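Long-range contacts in CD180 antigen (Mus musculus, PDB 3T6Q), which may cooperate with MD-1 and TLR4 in the innate immune response of B cells to bacterial lipopolysaccharide, leading to NF-kappa-B activation: residues Cys399-Leu405 and Leu424-Leu430; Leu448-Leu454 and Leu472-Arg477; Leu499-Val505 and His522-Leu528. One frame throughout, in Å; residues are numbered along the deposited sequence.

Contact 1. Residues Cys399-Leu405 and Leu424-Leu430; sequences CPQLELL and LHLLKVL
Leu-404 and Val-429 lie side by side and point the same way, CD1 of Leu-404 resting 4.0 Å from CG1 of Val-429. The next pair does the same on the opposite, buried face of two parallel strands, where CD1 of Leu-405 lies 3.8 Å from CD1 of Leu-430. Leu-427 reaches in from the turn: with CG trans to its backbone N (chi1 -168°), its CD1 slides under the neighbouring main chain, 3.4 Å from C of Glu-403, and also meets CB of Leu-405. Glu-403 and Lys-428 run alongside each other; OE1 of Glu-403 stays 4.2 Å from NZ of Lys-428, too far for a salt bridge. Glu-403 O is gripped twice, by N of Lys-428 at 2.9 Å and by N of Val-429 at 3.1 Å, and Leu-405 N returns a bond to Val-429 O. At the turns, one water bridges Pro-400 O and Leu-402 O to Leu-426 N. Successive turns of a leucine-rich-repeat solenoid meet here, repeats 14 and 15. Glycan sugars touch Leu-404 and Val-429; strand 380-382 packs on Leu-402, Leu-404 and Leu-405, and strand 453-455 on Val-429 and Leu-430.

Contact 2. Residues Leu448-Leu454 and Leu472-Arg477; sequences LPALQHL and LQTLGR. With NAG (2-acetamido-2-deoxy-beta-D-glucopyranose), chain F.
Leu-472 and Leu-475 pack against Leu-454 and the turn before it, carrying the leucine core of the solenoid from leucine-rich repeat 16 toward repeat 17. Leu-472 comes first: its CD2 meets CD2 of Leu-454 at 3.6 Å, the two side chains crossing obliquely, while its other neighbours include Phe-496 and Leu-481. Thr-474 contributes its backbone, O accepting a bond from a water that in turn accepts from N of Leu-448, so the start of the 448-451 turn is tied to this loop through solvent. Leu-475 touches with both methyls. Its CG stands trans to the carbonyl carbon (chi1 -58°); CD1 lies 3.6 Å from CD2 of Leu-454, whose side chain Leu-475 crosses at about a right angle, and CD2 of Leu-475 sits 3.7 Å from CB of Leu-448. Leu-451 runs alongside Leu-475, pointing the same way. Leu-430 of strand 429-431 also touches Leu-448, Leu-451 and Leu-454. Arg-477 lays CB against the turn, 3.7 Å from O of Leu-451, and its chain is bent at chi2 and chi3. No direct hydrogen bond joins the segments; both links are through water, the second water accepting from N of Arg-477 at 3.0 Å and donating to O of Leu-451 at 2.8 Å and to O of Leu-448.

Contact 3. Residues Leu499-Val505 and His522-Leu528; sequences LKMMNHV and HLKGIYL
His-504 and Tyr-527 stack where two parallel strands of neighbouring leucine-rich repeats, 18 and 19, run side by side in the solenoid. The stack is offset: centroids are 4.8 Å apart and the planes turn 30° to each other, so that CD2 of Tyr-527 lies over one face of the imidazole, toward its rim, 3.4 Å from CE1 of His-504. Both side chains set CG opposite the backbone N (chi1 175° and 170°), which sends the rings out in the same direction. Directly behind them the backbones are laced together: N of Tyr-527 gives a nearly straight bond to O of Asn-503 at 2.8 Å, arriving from above the carbonyl plane, and N of Val-505 binds O of Tyr-527. On the buried face, CD1 of Leu-528 approaches CB of Val-505; Ile-526, just before its strand, brings CD1 to CG2 of Val-505. In the loops before the strands, CD1 of Leu-523 meets CE of Met-502 at 3.9 Å, and its CD2 packs against O of Leu-499. His-522 links the two loops: its NE2 donates to O of Leu-499 at 3.1 Å, the acceptor near the ring plane but the nitrogen well above the carbonyl plane. CG of Leu-523 lies 3.6 Å above the plane of the His-522 ring. Beyond these pairs, Ile-480 touches His-504 and Leu-481 touches Met-502. At the outer end of the stack, Tyr-527 OH is hydrogen-bonded to OE2 of Glu-580.

The three contacts follow one another along the chain and along the same arc of the solenoid. Contacts 1 and 2 have centres about 11 Å apart and meet through neighbouring strands 429-431 and 453-455: Lys-428 O and Gln-452 N, at 2.9 Å, probably hydrogen-bond, as do Leu-430 N and His-453 O. Contact 2 reaches contact 3, about 13 Å away between centres, through packing, as where Leu-472 O lies 3.3 Å from Leu-499 CD2. Contacts 1 and 3 do not touch; their nearest atoms are about 11 Å apart. The glycan at contact 1 also reaches His-453 of contact 2, whose CE1 is 3.3 Å from O6 of one NAG, whereas the His-504 side chain of contact 3 is about 9 Å from a bound NAG.

Contact 1. Residues Cys399-Leu405 and Leu424-Leu430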
loop_
_atom_site.group_PDB
_atom_site.type_symbol
_atom_site.label_atom_id
_atom_site.label_comp_id
_atom_site.label_asym_id
_atom_site.label_seq_id
_atom_site.Cartn_x
_atom_site.Cartn_y
_atom_site.Cartn_z
ATOM N N CYS A 399 50.325 25.582 6.058
ATOM C CA CYS A 399 49.628 24.677 6.971
ATOM C C CYS A 399 50.544 23.727 7.685
ATOM O O CYS A 399 50.429 22.502 7.503
ATOM C CB CYS A 399 48.598 23.822 6.254
ATOM S SG CYS A 399 47.582 24.791 5.147
ATOM N N PRO A 400 51.416 24.266 8.533
ATOM C CA PRO A 400 52.418 23.425 9.210
ATOM C C PRO A 400 51.862 22.379 10.170
ATOM O O PRO A 400 52.581 21.443 10.496
ATOM C CB PRO A 400 53.289 24.448 9.970
ATOM C CG PRO A 400 52.427 25.645 10.149
ATOM C CD PRO A 400 51.433 25.669 9.024
ATOM N N GLN A 401 50.600 22.511 10.598
ATOM C CA GLN A 401 50.002 21.602 11.591
ATOM C C GLN A 401 49.264 20.438 10.964
ATOM O O GLN A 401 48.559 19.740 11.673
ATOM C CB GLN A 401 48.990 22.326 12.506
ATOM C CG GLN A 401 49.440 23.677 13.018
ATOM C CD GLN A 401 50.337 23.560 14.205
ATOM O OE1 GLN A 401 50.040 24.110 15.270
ATOM N NE2 GLN A 401 51.433 22.836 14.052
ATOM N N LEU A 402 49.411 20.220 9.660
ATOM C CA LEU A 402 48.564 19.199 8.989
ATOM C C LEU A 402 48.839 17.844 9.616
ATOM O O LEU A 402 50.008 17.512 9.821
ATOM C CB LEU A 402 48.940 19.144 7.486
ATOM C CG LEU A 402 47.891 19.249 6.378
ATOM C CD1 LEU A 402 46.649 20.083 6.700
ATOM C CD2 LEU A 402 48.560 19.681 5.070
ATOM N N GLU A 403 47.783 17.041 9.855
ATOM C CA GLU A 403 47.967 15.664 10.335
ATOM C C GLU A 403 47.544 14.627 9.302
ATOM O O GLU A 403 47.998 13.484 9.355
ATOM C CB GLU A 403 47.144 15.400 11.612
ATOM C CG GLU A 403 47.539 16.380 12.711
ATOM C CD GLU A 403 47.019 16.001 14.075
ATOM O OE1 GLU A 403 45.938 15.369 14.177
ATOM O OE2 GLU A 403 47.695 16.383 15.049
ATOM N N LEU A 404 46.657 15.022 8.396
ATOM C CA LEU A 404 46.249 14.119 7.332
ATOM C C LEU A 404 46.247 14.912 6.028
ATOM O O LEU A 404 45.754 16.031 6.009
ATOM C CB LEU A 404 44.848 13.547 7.609
ATOM C CG LEU A 404 44.379 12.535 6.519
ATOM C CD1 LEU A 404 43.517 11.460 7.140
ATOM C CD2 LEU A 404 43.611 13.232 5.372
ATOM N N LEU A 405 46.808 14.323 4.967
ATOM C CA LEU A 405 46.836 14.950 3.632
ATOM C C LEU A 405 46.437 13.877 2.590
ATOM O O LEU A 405 47.106 12.848 2.507
ATOM C CB LEU A 405 48.255 15.440 3.368
ATOM C CG LEU A 405 48.536 16.614 2.405
ATOM C CD1 LEU A 405 49.934 16.651 1.776
ATOM C CD2 LEU A 405 47.398 17.044 1.450
ATOM N N LEU A 424 56.322 19.410 7.396
ATOM C CA LEU A 424 55.033 18.922 7.859
ATOM C C LEU A 424 55.312 17.909 8.982
ATOM O O LEU A 424 55.039 16.697 8.862
ATOM C CB LEU A 424 54.240 18.276 6.718
ATOM C CG LEU A 424 53.663 19.256 5.689
ATOM C CD1 LEU A 424 52.930 18.454 4.590
ATOM C CD2 LEU A 424 52.752 20.303 6.342
ATOM N N HIS A 425 55.864 18.443 10.069
ATOM C CA HIS A 425 56.346 17.641 11.188
ATOM C C HIS A 425 55.286 16.987 12.008
ATOM O O HIS A 425 55.615 16.214 12.871
ATOM C CB HIS A 425 57.184 18.542 12.104
ATOM C CG HIS A 425 58.566 18.845 11.576
ATOM N ND1 HIS A 425 58.951 18.577 10.299
ATOM C CD2 HIS A 425 59.665 19.454 12.196
ATOM C CE1 HIS A 425 60.233 18.957 10.128
ATOM N NE2 HIS A 425 60.668 19.495 11.286
ATOM N N LEU A 426 54.000 17.305 11.818
ATOM C CA LEU A 426 52.945 16.575 12.539
ATOM C C LEU A 426 52.145 15.621 11.619
ATOM O O LEU A 426 51.201 15.013 12.063
ATOM C CB LEU A 426 51.960 17.564 13.208
ATOM C CG LEU A 426 52.541 18.499 14.318
ATOM C CD1 LEU A 426 51.456 19.451 14.844
ATOM C CD2 LEU A 426 53.095 17.651 15.469
ATOM N N LEU A 427 52.490 15.542 10.340
ATOM C CA LEU A 427 51.654 14.750 9.410
ATOM C C LEU A 427 51.815 13.268 9.751
ATOM O O LEU A 427 52.964 12.780 9.876
ATOM C CB LEU A 427 52.084 14.990 7.965
ATOM C CG LEU A 427 51.077 14.433 6.926
ATOM C CD1 LEU A 427 49.810 15.290 6.836
ATOM C CD2 LEU A 427 51.790 14.449 5.566
ATOM N N LYS A 428 50.683 12.578 9.911
ATOM C CA LYS A 428 50.676 11.180 10.308
ATOM C C LYS A 428 50.193 10.307 9.151
ATOM O O LYS A 428 50.591 9.149 9.090
ATOM C CB LYS A 428 49.732 10.935 11.481
ATOM C CG LYS A 428 50.195 11.590 12.781
ATOM C CD LYS A 428 49.241 11.203 13.905
ATOM C CE LYS A 428 48.649 12.437 14.562
ATOM N NZ LYS A 428 47.872 12.035 15.773
ATOM N N VAL A 429 49.318 10.858 8.285
ATOM C CA VAL A 429 48.670 10.051 7.240
ATOM C C VAL A 429 48.794 10.792 5.897
ATOM O O VAL A 429 48.393 11.963 5.790
ATOM C CB VAL A 429 47.165 9.793 7.515
ATOM C CG1 VAL A 429 46.530 9.035 6.331
ATOM C CG2 VAL A 429 46.948 8.993 8.801
ATOM N N LEU A 430 49.343 10.110 4.888
ATOM C CA LEU A 430 49.549 10.728 3.572
ATOM C C LEU A 430 49.090 9.720 2.508
ATOM O O LEU A 430 49.622 8.591 2.455
ATOM C CB LEU A 430 51.034 11.102 3.384
ATOM C CG LEU A 430 51.498 11.679 2.052
ATOM C CD1 LEU A 430 50.689 12.926 1.648
ATOM C CD2 LEU A 430 52.985 12.031 2.125
HETATM O O HOH W 1 52.480 18.812 9.915
HETATM O O HOH W 2 55.223 21.207 11.184
#

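Contact 2. Residues Leu448-Leu454 and Leu472-Arg477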
loop_
_atom_site.group_PDB
_atom_site.type_symbol
_atom_site.label_atom_id
_atom_site.label_comp_id
_atom_site.label_asym_id
_atom_site.label_seq_id
_atom_site.Cartn_x
_atom_site.Cartn_y
_atom_site.Cartn_z
ATOM N N LEU A 448 59.018 14.654 6.968
ATOM C CA LEU A 448 57.880 13.907 7.513
ATOM C C LEU A 448 58.293 12.984 8.679
ATOM O O LEU A 448 58.070 11.777 8.619
ATOM C CB LEU A 448 57.208 13.077 6.401
ATOM C CG LEU A 448 56.712 13.981 5.263
ATOM C CD1 LEU A 448 56.252 13.070 4.118
ATOM C CD2 LEU A 448 55.604 14.878 5.791
ATOM N N PRO A 449 58.878 13.558 9.752
ATOM C CA PRO A 449 59.334 12.699 10.867
ATOM C C PRO A 449 58.237 11.959 11.632
ATOM O O PRO A 449 58.522 10.929 12.250
ATOM C CB PRO A 449 60.070 13.707 11.801
ATOM C CG PRO A 449 59.374 15.034 11.528
ATOM C CD PRO A 449 59.135 14.988 10.016
ATOM N N ALA A 450 57.009 12.462 11.617
ATOM C CA ALA A 450 55.886 11.814 12.352
ATOM C C ALA A 450 55.051 10.882 11.500
ATOM O O ALA A 450 54.129 10.255 12.010
ATOM C CB ALA A 450 54.975 12.881 12.983
ATOM N N LEU A 451 55.350 10.794 10.199
ATOM C CA LEU A 451 54.503 10.009 9.285
ATOM C C LEU A 451 54.371 8.541 9.700
ATOM O O LEU A 451 55.387 7.835 9.817
ATOM C CB LEU A 451 54.983 10.089 7.823
ATOM C CG LEU A 451 53.871 9.678 6.834
ATOM C CD1 LEU A 451 52.751 10.744 6.831
ATOM C CD2 LEU A 451 54.410 9.461 5.416
ATOM N N GLN A 452 53.124 8.096 9.884
ATOM C CA GLN A 452 52.794 6.725 10.297
ATOM C C GLN A 452 52.206 5.858 9.190
ATOM O O GLN A 452 52.312 4.631 9.245
ATOM C CB GLN A 452 51.751 6.742 11.416
ATOM C CG GLN A 452 52.235 7.371 12.727
ATOM C CD GLN A 452 51.112 7.399 13.747
ATOM O OE1 GLN A 452 50.073 6.758 13.562
ATOM N NE2 GLN A 452 51.282 8.176 14.788
ATOM N N HIS A 453 51.599 6.497 8.190
ATOM C CA HIS A 453 50.723 5.783 7.246
ATOM C C HIS A 453 50.922 6.415 5.882
ATOM O O HIS A 453 50.671 7.620 5.687
ATOM C CB HIS A 453 49.272 5.878 7.742
ATOM C CG HIS A 453 48.254 5.117 6.944
ATOM N ND1 HIS A 453 47.006 4.871 7.416
ATOM C CD2 HIS A 453 48.279 4.623 5.635
ATOM C CE1 HIS A 453 46.285 4.227 6.483
ATOM N NE2 HIS A 453 47.052 4.083 5.385
ATOM N N LEU A 454 51.422 5.623 4.923
ATOM C CA LEU A 454 51.694 6.163 3.582
ATOM C C LEU A 454 51.095 5.243 2.553
ATOM O O LEU A 454 51.451 4.038 2.509
ATOM C CB LEU A 454 53.195 6.286 3.330
ATOM C CG LEU A 454 53.697 6.758 1.965
ATOM C CD1 LEU A 454 53.206 8.190 1.716
ATOM C CD2 LEU A 454 55.216 6.664 1.909
ATOM N N LEU A 472 61.669 6.356 0.600
ATOM C CA LEU A 472 61.061 5.872 1.851
ATOM C C LEU A 472 61.990 5.856 3.039
ATOM O O LEU A 472 61.536 5.860 4.179
ATOM C CB LEU A 472 60.448 4.465 1.677
ATOM C CG LEU A 472 59.496 4.258 0.497
ATOM C CD1 LEU A 472 59.236 2.760 0.347
ATOM C CD2 LEU A 472 58.171 5.010 0.702
ATOM N N GLN A 473 63.295 5.823 2.792
ATOM C CA GLN A 473 64.260 5.598 3.874
ATOM C C GLN A 473 64.321 6.763 4.908
ATOM O O GLN A 473 64.904 6.600 5.977
ATOM C CB GLN A 473 65.653 5.244 3.305
ATOM C CG GLN A 473 65.724 3.984 2.416
ATOM C CD GLN A 473 66.053 2.691 3.174
ATOM O OE1 GLN A 473 65.383 2.347 4.136
ATOM N NE2 GLN A 473 67.074 1.951 2.707
ATOM N N THR A 474 63.692 7.906 4.607
ATOM C CA THR A 474 63.555 9.004 5.589
ATOM C C THR A 474 62.357 8.885 6.543
ATOM O O THR A 474 62.190 9.742 7.413
ATOM C CB THR A 474 63.480 10.409 4.911
ATOM O OG1 THR A 474 62.314 10.503 4.051
ATOM C CG2 THR A 474 64.758 10.727 4.128
ATOM N N LEU A 475 61.523 7.855 6.382
ATOM C CA LEU A 475 60.256 7.778 7.134
ATOM C C LEU A 475 60.393 6.871 8.380
ATOM O O LEU A 475 59.781 5.810 8.482
ATOM C CB LEU A 475 59.092 7.331 6.189
ATOM C CG LEU A 475 58.919 8.292 4.992
ATOM C CD1 LEU A 475 57.935 7.704 3.990
ATOM C CD2 LEU A 475 58.462 9.685 5.436
ATOM N N GLY A 476 61.215 7.294 9.335
ATOM C CA GLY A 476 61.519 6.467 10.519
ATOM C C GLY A 476 60.330 6.054 11.372
ATOM O O GLY A 476 60.404 5.012 12.025
ATOM N N ARG A 477 59.231 6.834 11.399
ATOM C CA ARG A 477 58.059 6.405 12.203
ATOM C C ARG A 477 56.999 5.613 11.434
ATOM O O ARG A 477 55.904 5.295 11.949
ATOM C CB ARG A 477 57.430 7.598 12.937
ATOM C CG ARG A 477 58.461 8.426 13.703
ATOM C CD ARG A 477 58.007 8.872 15.080
ATOM N NE ARG A 477 58.786 8.127 16.069
ATOM C CZ ARG A 477 58.523 8.049 17.368
ATOM N NH1 ARG A 477 57.472 8.670 17.888
ATOM N NH2 ARG A 477 59.321 7.330 18.149
HETATM C C1 NAG F . 43.529 7.763 1.281
HETATM C C2 NAG F . 42.022 7.523 1.103
HETATM C C3 NAG F . 41.324 7.866 2.437
HETATM C C4 NAG F . 41.933 7.105 3.641
HETATM C C5 NAG F . 43.459 7.265 3.651
HETATM C C6 NAG F . 44.138 6.394 4.713
HETATM C C7 NAG F . 40.893 7.874 -1.071
HETATM C C8 NAG F . 40.411 8.865 -2.122
HETATM N N2 NAG F . 41.509 8.366 -0.001
HETATM O O3 NAG F . 39.932 7.535 2.334
HETATM O O4 NAG F . 41.504 7.714 4.871
HETATM O O5 NAG F . 44.017 6.957 2.374
HETATM O O6 NAG F . 43.772 5.040 4.527
HETATM O O7 NAG F . 40.705 6.669 -1.221
HETATM O O HOH W 3 57.995 8.716 9.476
HETATM O O HOH W 4 60.944 12.512 6.418
#

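Contact 3. Residues Leu499-Val505 and His522-Leu528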
loop_
_atom_site.group_PDB
_atom_site.type_symbol
_atom_site.label_atom_id
_atom_site.label_comp_id
_atom_site.label_asym_id
_atom_site.label_seq_id
_atom_site.Cartn_x
_atom_site.Cartn_y
_atom_site.Cartn_z
ATOM N N LEU A 499 63.437 1.587 7.928
ATOM C CA LEU A 499 62.035 1.585 8.407
ATOM C C LEU A 499 61.801 0.534 9.481
ATOM O O LEU A 499 61.329 -0.580 9.202
ATOM C CB LEU A 499 61.070 1.374 7.240
ATOM C CG LEU A 499 61.333 2.376 6.120
ATOM C CD1 LEU A 499 60.698 1.867 4.844
ATOM C CD2 LEU A 499 60.755 3.727 6.507
ATOM N N LYS A 500 62.094 0.888 10.727
ATOM C CA LYS A 500 62.093 -0.117 11.774
ATOM C C LYS A 500 60.770 -0.258 12.516
ATOM O O LYS A 500 60.597 -1.221 13.279
ATOM C CB LYS A 500 63.311 0.089 12.719
ATOM C CG LYS A 500 64.633 0.184 11.920
ATOM C CD LYS A 500 65.927 0.188 12.734
ATOM C CE LYS A 500 67.190 0.166 11.857
ATOM N NZ LYS A 500 67.291 -0.992 10.894
ATOM N N MET A 501 59.828 0.662 12.297
ATOM C CA MET A 501 58.544 0.579 13.005
ATOM C C MET A 501 57.413 0.034 12.137
ATOM O O MET A 501 56.264 0.042 12.556
ATOM C CB MET A 501 58.127 1.950 13.559
ATOM C CG MET A 501 59.263 2.744 14.172
ATOM S SD MET A 501 58.599 4.058 15.207
ATOM C CE MET A 501 60.092 5.036 15.471
ATOM N N MET A 502 57.731 -0.438 10.931
ATOM C CA MET A 502 56.669 -0.960 10.041
ATOM C C MET A 502 56.014 -2.170 10.636
ATOM O O MET A 502 56.681 -3.076 11.127
ATOM C CB MET A 502 57.148 -1.217 8.619
ATOM C CG MET A 502 57.431 0.052 7.848
ATOM S SD MET A 502 57.481 -0.279 6.068
ATOM C CE MET A 502 58.839 -1.469 5.896
ATOM N N ASN A 503 54.692 -2.172 10.633
ATOM C CA ASN A 503 53.949 -3.348 11.084
ATOM C C ASN A 503 52.829 -3.779 10.117
ATOM O O ASN A 503 52.144 -4.742 10.383
ATOM C CB ASN A 503 53.428 -3.158 12.548
ATOM C CG ASN A 503 52.508 -1.937 12.706
ATOM O OD1 ASN A 503 52.593 -1.167 13.699
ATOM N ND2 ASN A 503 51.629 -1.758 11.772
ATOM N N HIS A 504 52.651 -3.060 9.001
ATOM C CA HIS A 504 51.647 -3.455 8.007
ATOM C C HIS A 504 52.188 -3.091 6.638
ATOM O O HIS A 504 52.337 -1.898 6.300
ATOM C CB HIS A 504 50.310 -2.754 8.328
ATOM C CG HIS A 504 49.211 -2.982 7.313
ATOM N ND1 HIS A 504 48.055 -3.581 7.632
ATOM C CD2 HIS A 504 49.119 -2.660 5.947
ATOM C CE1 HIS A 504 47.260 -3.659 6.544
ATOM N NE2 HIS A 504 47.904 -3.090 5.516
ATOM N N VAL A 505 52.518 -4.120 5.848
ATOM C CA VAL A 505 53.184 -3.903 4.558
ATOM C C VAL A 505 52.372 -4.609 3.520
ATOM O O VAL A 505 52.251 -5.841 3.558
ATOM C CB VAL A 505 54.638 -4.407 4.573
ATOM C CG1 VAL A 505 55.307 -4.063 3.237
ATOM C CG2 VAL A 505 55.382 -3.732 5.757
ATOM N N HIS A 522 64.501 -7.487 8.896
ATOM C CA HIS A 522 64.695 -6.796 10.177
ATOM C C HIS A 522 63.425 -6.586 10.964
ATOM O O HIS A 522 63.449 -5.955 12.037
ATOM C CB HIS A 522 65.343 -5.433 9.918
ATOM C CG HIS A 522 64.485 -4.499 9.060
ATOM N ND1 HIS A 522 64.168 -4.785 7.777
ATOM C CD2 HIS A 522 63.875 -3.280 9.353
ATOM C CE1 HIS A 522 63.411 -3.791 7.266
ATOM N NE2 HIS A 522 63.224 -2.873 8.230
ATOM N N LEU A 523 62.283 -7.056 10.455
ATOM C CA LEU A 523 61.004 -6.745 11.112
ATOM C C LEU A 523 60.387 -7.946 11.775
ATOM O O LEU A 523 60.569 -9.067 11.302
ATOM C CB LEU A 523 60.005 -6.135 10.095
ATOM C CG LEU A 523 60.441 -4.796 9.485
ATOM C CD1 LEU A 523 59.607 -4.536 8.227
ATOM C CD2 LEU A 523 60.312 -3.637 10.487
ATOM N N LYS A 524 59.612 -7.710 12.841
ATOM C CA LYS A 524 58.875 -8.767 13.531
ATOM C C LYS A 524 57.403 -8.433 13.758
ATOM O O LYS A 524 57.064 -7.290 13.951
ATOM C CB LYS A 524 59.526 -9.097 14.892
ATOM C CG LYS A 524 60.966 -9.570 14.799
ATOM C CD LYS A 524 61.529 -9.917 16.174
ATOM C CE LYS A 524 61.555 -8.702 17.090
ATOM N NZ LYS A 524 62.231 -9.053 18.368
ATOM N N GLY A 525 56.543 -9.444 13.725
ATOM C CA GLY A 525 55.115 -9.305 14.120
ATOM C C GLY A 525 54.282 -8.491 13.157
ATOM O O GLY A 525 53.182 -8.036 13.514
ATOM N N ILE A 526 54.774 -8.325 11.926
ATOM C CA ILE A 526 54.052 -7.498 10.937
ATOM C C ILE A 526 52.860 -8.218 10.278
ATOM O O ILE A 526 52.706 -9.451 10.340
ATOM C CB ILE A 526 54.992 -6.883 9.865
ATOM C CG1 ILE A 526 55.303 -7.873 8.706
ATOM C CG2 ILE A 526 56.267 -6.343 10.518
ATOM C CD1 ILE A 526 56.084 -7.257 7.544
ATOM N N TYR A 527 52.003 -7.422 9.644
ATOM C CA TYR A 527 51.055 -7.960 8.664
ATOM C C TYR A 527 51.696 -7.747 7.282
ATOM O O TYR A 527 52.129 -6.634 6.960
ATOM C CB TYR A 527 49.715 -7.250 8.753
ATOM C CG TYR A 527 48.782 -7.612 7.606
ATOM C CD1 TYR A 527 47.994 -8.751 7.663
ATOM C CD2 TYR A 527 48.701 -6.792 6.463
ATOM C CE1 TYR A 527 47.119 -9.071 6.623
ATOM C CE2 TYR A 527 47.855 -7.110 5.413
ATOM C CZ TYR A 527 47.065 -8.236 5.502
ATOM O OH TYR A 527 46.247 -8.550 4.454
ATOM N N LEU A 528 51.785 -8.825 6.498
ATOM C CA LEU A 528 52.533 -8.808 5.232
ATOM C C LEU A 528 51.618 -9.376 4.164
ATOM O O LEU A 528 51.322 -10.566 4.175
ATOM C CB LEU A 528 53.778 -9.650 5.310
ATOM C CG LEU A 528 54.540 -9.846 3.973
ATOM C CD1 LEU A 528 54.975 -8.527 3.354
ATOM C CD2 LEU A 528 55.759 -10.734 4.205
#